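Local atomic coordinates of neutral ceramidase (Pseudomonas aeruginosa, PDB entry 2ZWS), a protein that hydrolyses the N-acyl linkage of ceramides to sphingosine and free fatty acid with the help of a bound zinc ion, and also catalyses the reverse synthesis. Residues A416-S428 with Q472-V484. Numbering follows the deposited sequence.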
loop_
_atom_site.group_PDB
_atom_site.type_symbol
_atom_site.label_atom_id
_atom_site.label_comp_id
_atom_site.label_asym_id
_atom_site.label_seq_id
_atom_site.Cartn_x
_atom_site.Cartn_y
_atom_site.Cartn_z
ATOM N N ALA A 416 16.178 5.070 12.029
ATOM C CA ALA A 416 16.474 3.648 11.768
ATOM C C ALA A 416 16.794 3.460 10.278
ATOM O O ALA A 416 17.746 2.750 9.914
ATOM C CB ALA A 416 15.338 2.747 12.235
ATOM N N GLY A 417 16.031 4.137 9.433
ATOM C CA GLY A 417 16.253 4.063 7.986
ATOM C C GLY A 417 17.471 4.853 7.542
ATOM O O GLY A 417 18.295 4.377 6.733
ATOM N N VAL A 418 17.599 6.070 8.079
ATOM C CA VAL A 418 18.747 6.920 7.738
ATOM C C VAL A 418 20.083 6.246 8.085
ATOM O O VAL A 418 21.022 6.296 7.305
ATOM C CB VAL A 418 18.655 8.334 8.378
ATOM C CG1 VAL A 418 19.970 9.098 8.183
ATOM C CG2 VAL A 418 17.504 9.100 7.755
ATOM N N ARG A 419 20.168 5.621 9.254
ATOM C CA ARG A 419 21.422 4.940 9.624
ATOM C C ARG A 419 21.783 3.821 8.620
ATOM O O ARG A 419 22.956 3.627 8.263
ATOM C CB ARG A 419 21.341 4.377 11.038
ATOM C CG ARG A 419 21.581 5.449 12.103
ATOM C CD ARG A 419 21.579 4.786 13.450
ATOM N NE ARG A 419 21.370 5.748 14.522
ATOM C CZ ARG A 419 21.192 5.387 15.784
ATOM N NH1 ARG A 419 20.997 6.317 16.725
ATOM N NH2 ARG A 419 21.218 4.096 16.102
ATOM N N ILE A 420 20.769 3.101 8.156
ATOM C CA ILE A 420 21.011 2.023 7.194
ATOM C C ILE A 420 21.431 2.603 5.844
ATOM O O ILE A 420 22.399 2.154 5.249
ATOM C CB ILE A 420 19.795 1.103 7.061
ATOM C CG1 ILE A 420 19.547 0.402 8.407
ATOM C CG2 ILE A 420 20.036 0.075 5.958
ATOM C CD1 ILE A 420 18.277 -0.437 8.472
ATOM N N ARG A 421 20.737 3.646 5.404
ATOM C CA ARG A 421 21.085 4.346 4.180
ATOM C C ARG A 421 22.548 4.798 4.187
ATOM O O ARG A 421 23.284 4.556 3.226
ATOM C CB ARG A 421 20.178 5.555 4.036
ATOM C CG ARG A 421 19.636 5.753 2.653
ATOM C CD ARG A 421 19.023 7.127 2.580
ATOM N NE ARG A 421 17.917 7.290 3.514
ATOM C CZ ARG A 421 17.361 8.465 3.834
ATOM N NH1 ARG A 421 17.822 9.614 3.332
ATOM N NH2 ARG A 421 16.322 8.486 4.665
ATOM N N ARG A 422 22.962 5.445 5.276
ATOM C CA ARG A 422 24.345 5.927 5.445
ATOM C C ARG A 422 25.346 4.786 5.356
ATOM O O ARG A 422 26.396 4.907 4.722
ATOM C CB ARG A 422 24.519 6.610 6.799
ATOM C CG ARG A 422 23.898 7.982 6.894
ATOM C CD ARG A 422 23.937 8.506 8.319
ATOM N NE ARG A 422 23.369 9.844 8.348
ATOM C CZ ARG A 422 22.956 10.477 9.436
ATOM N NH1 ARG A 422 23.020 9.895 10.629
ATOM N NH2 ARG A 422 22.458 11.697 9.313
ATOM N N ALA A 423 25.028 3.693 6.050
ATOM C CA ALA A 423 25.945 2.554 6.134
ATOM C C ALA A 423 26.097 1.896 4.760
ATOM O O ALA A 423 27.202 1.537 4.345
ATOM C CB ALA A 423 25.457 1.570 7.154
ATOM N N VAL A 424 24.977 1.746 4.050
ATOM C CA VAL A 424 24.986 1.182 2.708
ATOM C C VAL A 424 25.695 2.099 1.707
ATOM O O VAL A 424 26.515 1.622 0.905
ATOM C CB VAL A 424 23.563 0.825 2.248
ATOM C CG1 VAL A 424 23.506 0.542 0.710
ATOM C CG2 VAL A 424 23.033 -0.354 3.064
ATOM N N GLN A 425 25.418 3.403 1.757
ATOM C CA GLN A 425 26.132 4.332 0.880
ATOM C C GLN A 425 27.654 4.266 1.119
ATOM O O GLN A 425 28.433 4.295 0.161
ATOM C CB GLN A 425 25.594 5.770 1.021
ATOM C CG GLN A 425 26.342 6.809 0.147
ATOM C CD GLN A 425 26.243 6.525 -1.334
ATOM O OE1 GLN A 425 25.196 6.718 -1.959
ATOM N NE2 GLN A 425 27.339 6.069 -1.909
ATOM N N ALA A 426 28.074 4.166 2.378
ATOM C CA ALA A 426 29.519 4.053 2.668
ATOM C C ALA A 426 30.103 2.779 2.051
ATOM O O ALA A 426 31.169 2.821 1.442
ATOM C CB ALA A 426 29.791 4.138 4.189
ATOM N N ALA A 427 29.392 1.661 2.177
ATOM C CA ALA A 427 29.845 0.389 1.634
ATOM C C ALA A 427 29.812 0.361 0.107
ATOM O O ALA A 427 30.634 -0.305 -0.526
ATOM C CB ALA A 427 29.030 -0.766 2.212
ATOM N N SER A 428 28.868 1.086 -0.485
ATOM C CA SER A 428 28.668 1.047 -1.945
ATOM C C SER A 428 29.359 2.121 -2.789
ATOM O O SER A 428 29.350 2.036 -4.023
ATOM C CB SER A 428 27.167 1.066 -2.244
ATOM O OG SER A 428 26.550 -0.063 -1.663
ATOM N N GLN A 472 17.175 -2.975 14.880
ATOM C CA GLN A 472 17.697 -2.054 13.877
ATOM C C GLN A 472 19.111 -2.442 13.458
ATOM O O GLN A 472 19.439 -2.405 12.271
ATOM C CB GLN A 472 17.656 -0.609 14.383
ATOM C CG GLN A 472 17.946 0.480 13.323
ATOM C CD GLN A 472 19.428 0.677 13.024
ATOM O OE1 GLN A 472 20.291 0.372 13.859
ATOM N NE2 GLN A 472 19.740 1.203 11.829
ATOM N N ALA A 473 19.944 -2.784 14.441
ATOM C CA ALA A 473 21.340 -3.186 14.215
ATOM C C ALA A 473 21.390 -4.410 13.291
ATOM O O ALA A 473 22.228 -4.465 12.369
ATOM C CB ALA A 473 22.012 -3.491 15.557
ATOM N N ALA A 474 20.468 -5.346 13.507
ATOM C CA ALA A 474 20.365 -6.557 12.652
ATOM C C ALA A 474 20.092 -6.164 11.209
ATOM O O ALA A 474 20.763 -6.661 10.284
ATOM C CB ALA A 474 19.254 -7.486 13.138
ATOM N N TYR A 475 19.095 -5.295 11.005
ATOM C CA TYR A 475 18.800 -4.863 9.625
ATOM C C TYR A 475 19.987 -4.129 9.009
ATOM O O TYR A 475 20.282 -4.304 7.837
ATOM C CB TYR A 475 17.566 -3.986 9.590
ATOM C CG TYR A 475 16.262 -4.730 9.601
ATOM C CD1 TYR A 475 15.811 -5.406 8.461
ATOM C CD2 TYR A 475 15.448 -4.729 10.739
ATOM C CE1 TYR A 475 14.595 -6.071 8.460
ATOM C CE2 TYR A 475 14.223 -5.364 10.748
ATOM C CZ TYR A 475 13.794 -6.042 9.592
ATOM O OH TYR A 475 12.572 -6.677 9.552
ATOM N N GLN A 476 20.690 -3.316 9.802
ATOM C CA GLN A 476 21.816 -2.592 9.246
ATOM C C GLN A 476 22.910 -3.577 8.803
ATOM O O GLN A 476 23.448 -3.450 7.693
ATOM C CB GLN A 476 22.372 -1.584 10.258
ATOM C CG GLN A 476 23.354 -0.596 9.672
ATOM C CD GLN A 476 23.488 0.649 10.518
ATOM O OE1 GLN A 476 22.487 1.234 10.948
ATOM N NE2 GLN A 476 24.730 1.077 10.746
ATOM N N GLN A 477 23.192 -4.565 9.637
ATOM C CA GLN A 477 24.171 -5.600 9.288
ATOM C C GLN A 477 23.774 -6.336 8.011
ATOM O O GLN A 477 24.605 -6.548 7.131
ATOM C CB GLN A 477 24.256 -6.618 10.406
ATOM C CG GLN A 477 25.130 -7.815 10.088
ATOM C CD GLN A 477 25.261 -8.707 11.280
ATOM O OE1 GLN A 477 24.708 -9.812 11.314
ATOM N NE2 GLN A 477 25.945 -8.216 12.295
ATOM N N LEU A 478 22.498 -6.721 7.937
ATOM C CA LEU A 478 22.002 -7.483 6.789
ATOM C C LEU A 478 22.135 -6.697 5.483
ATOM O O LEU A 478 22.582 -7.240 4.450
ATOM C CB LEU A 478 20.557 -7.906 7.028
ATOM C CG LEU A 478 20.366 -8.933 8.151
ATOM C CD1 LEU A 478 18.891 -9.125 8.457
ATOM C CD2 LEU A 478 21.028 -10.259 7.857
ATOM N N PHE A 479 21.717 -5.436 5.515
ATOM C CA PHE A 479 21.850 -4.584 4.336
ATOM C C PHE A 479 23.293 -4.246 3.984
ATOM O O PHE A 479 23.645 -4.169 2.799
ATOM C CB PHE A 479 20.976 -3.334 4.475
ATOM C CG PHE A 479 19.524 -3.580 4.156
ATOM C CD1 PHE A 479 19.139 -3.849 2.839
ATOM C CD2 PHE A 479 18.535 -3.551 5.149
ATOM C CE1 PHE A 479 17.803 -4.089 2.506
ATOM C CE2 PHE A 479 17.163 -3.785 4.788
ATOM C CZ PHE A 479 16.823 -4.060 3.458
ATOM N N VAL A 480 24.140 -4.000 4.987
ATOM C CA VAL A 480 25.548 -3.723 4.671
ATOM C C VAL A 480 26.200 -4.952 4.040
ATOM O O VAL A 480 26.894 -4.836 3.003
ATOM C CB VAL A 480 26.322 -3.235 5.913
ATOM C CG1 VAL A 480 27.847 -3.324 5.679
ATOM C CG2 VAL A 480 25.903 -1.808 6.198
ATOM N N ASP A 481 25.944 -6.125 4.617
ATOM C CA ASP A 481 26.528 -7.352 4.075
ATOM C C ASP A 481 26.069 -7.580 2.618
ATOM O O ASP A 481 26.868 -7.970 1.754
ATOM C CB ASP A 481 26.228 -8.560 4.981
ATOM C CG ASP A 481 27.027 -8.534 6.300
ATOM O OD1 ASP A 481 27.900 -7.649 6.465
ATOM O OD2 ASP A 481 26.787 -9.413 7.166
ATOM N N MET A 482 24.795 -7.280 2.337
ATOM C CA MET A 482 24.265 -7.430 0.977
ATOM C C MET A 482 24.931 -6.431 0.036
ATOM O O MET A 482 25.289 -6.780 -1.082
ATOM C CB MET A 482 22.747 -7.253 0.970
ATOM C CG MET A 482 22.159 -7.451 -0.431
ATOM S SD MET A 482 20.366 -7.671 -0.330
ATOM C CE MET A 482 20.276 -9.366 0.277
ATOM N N ALA A 483 25.125 -5.195 0.505
ATOM C CA ALA A 483 25.768 -4.148 -0.304
ATOM C C ALA A 483 27.206 -4.554 -0.645
ATOM O O ALA A 483 27.685 -4.337 -1.765
ATOM C CB ALA A 483 25.768 -2.808 0.456
ATOM N N VAL A 484 27.915 -5.106 0.340
ATOM C CA VAL A 484 29.286 -5.578 0.119
ATOM C C VAL A 484 29.299 -6.716 -0.898
ATOM O O VAL A 484 30.118 -6.711 -1.820
ATOM C CB VAL A 484 29.934 -6.019 1.441
ATOM C CG1 VAL A 484 31.268 -6.810 1.189
ATOM C CG2 VAL A 484 30.201 -4.788 2.325
HETATM O O HOH W 1 22.412 1.779 14.596
HETATM O O HOH W 2 27.060 -2.156 -3.305
#
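In the conformer described here, one of two modelled, Gln472 sets its CG anti to the backbone N (chi1 -170°) and then bends at chi2 (-80°), which swings its amide across to Ala416, while Ile420, with CG1 beside its own backbone N, pushes into the facing helix as a knob into the hole formed by Gln472, Tyr475, Gln476 and Phe479. Two nearly parallel helices meet here, their axes 8.8 Å apart and crossing at -19°, both laid on one side of the sheet that includes strands 392-400 and 403-407. Ile420 CD1 reaches Tyr475 CB at 3.8 Å, and its CG2 branch lies against Phe479 CB; Leu406 of strand 403-407 touches both Ile420 and Phe479, placing the knob against the sheet. Further along, the contact is made largely by alanine and valine methyls: Ala423 CB abuts Val480 CG2 at 3.5 Å, Val424 straddles Phe479 and Ala483 with its two methyls, and Ala427 CB touches Ala483 CB and Val484 CG2.

At the N-terminal end, in that same conformer, Gln472 NE2 donates to Ala416 O at 3.2 Å, meeting a lone pair in the carbonyl plane, and its second N-H reaches Gln476 OE1, one turn on in its own helix and 2.9 Å from NE2. Both bonds run near the amide plane and set how the amide is turned. Its OE1 accepts a hydrogen bond from a water that in turn accepts one from Arg419 NH2, an arginine whose guanidinium is also salt-bridged to Glu453 and Asp170. At the other end Ser428 OG, which bonds Glu404 OE1, touches Ala483 CB, and a second water donates to Ser428 OG and to Ala483 O, 2.7 Å from each.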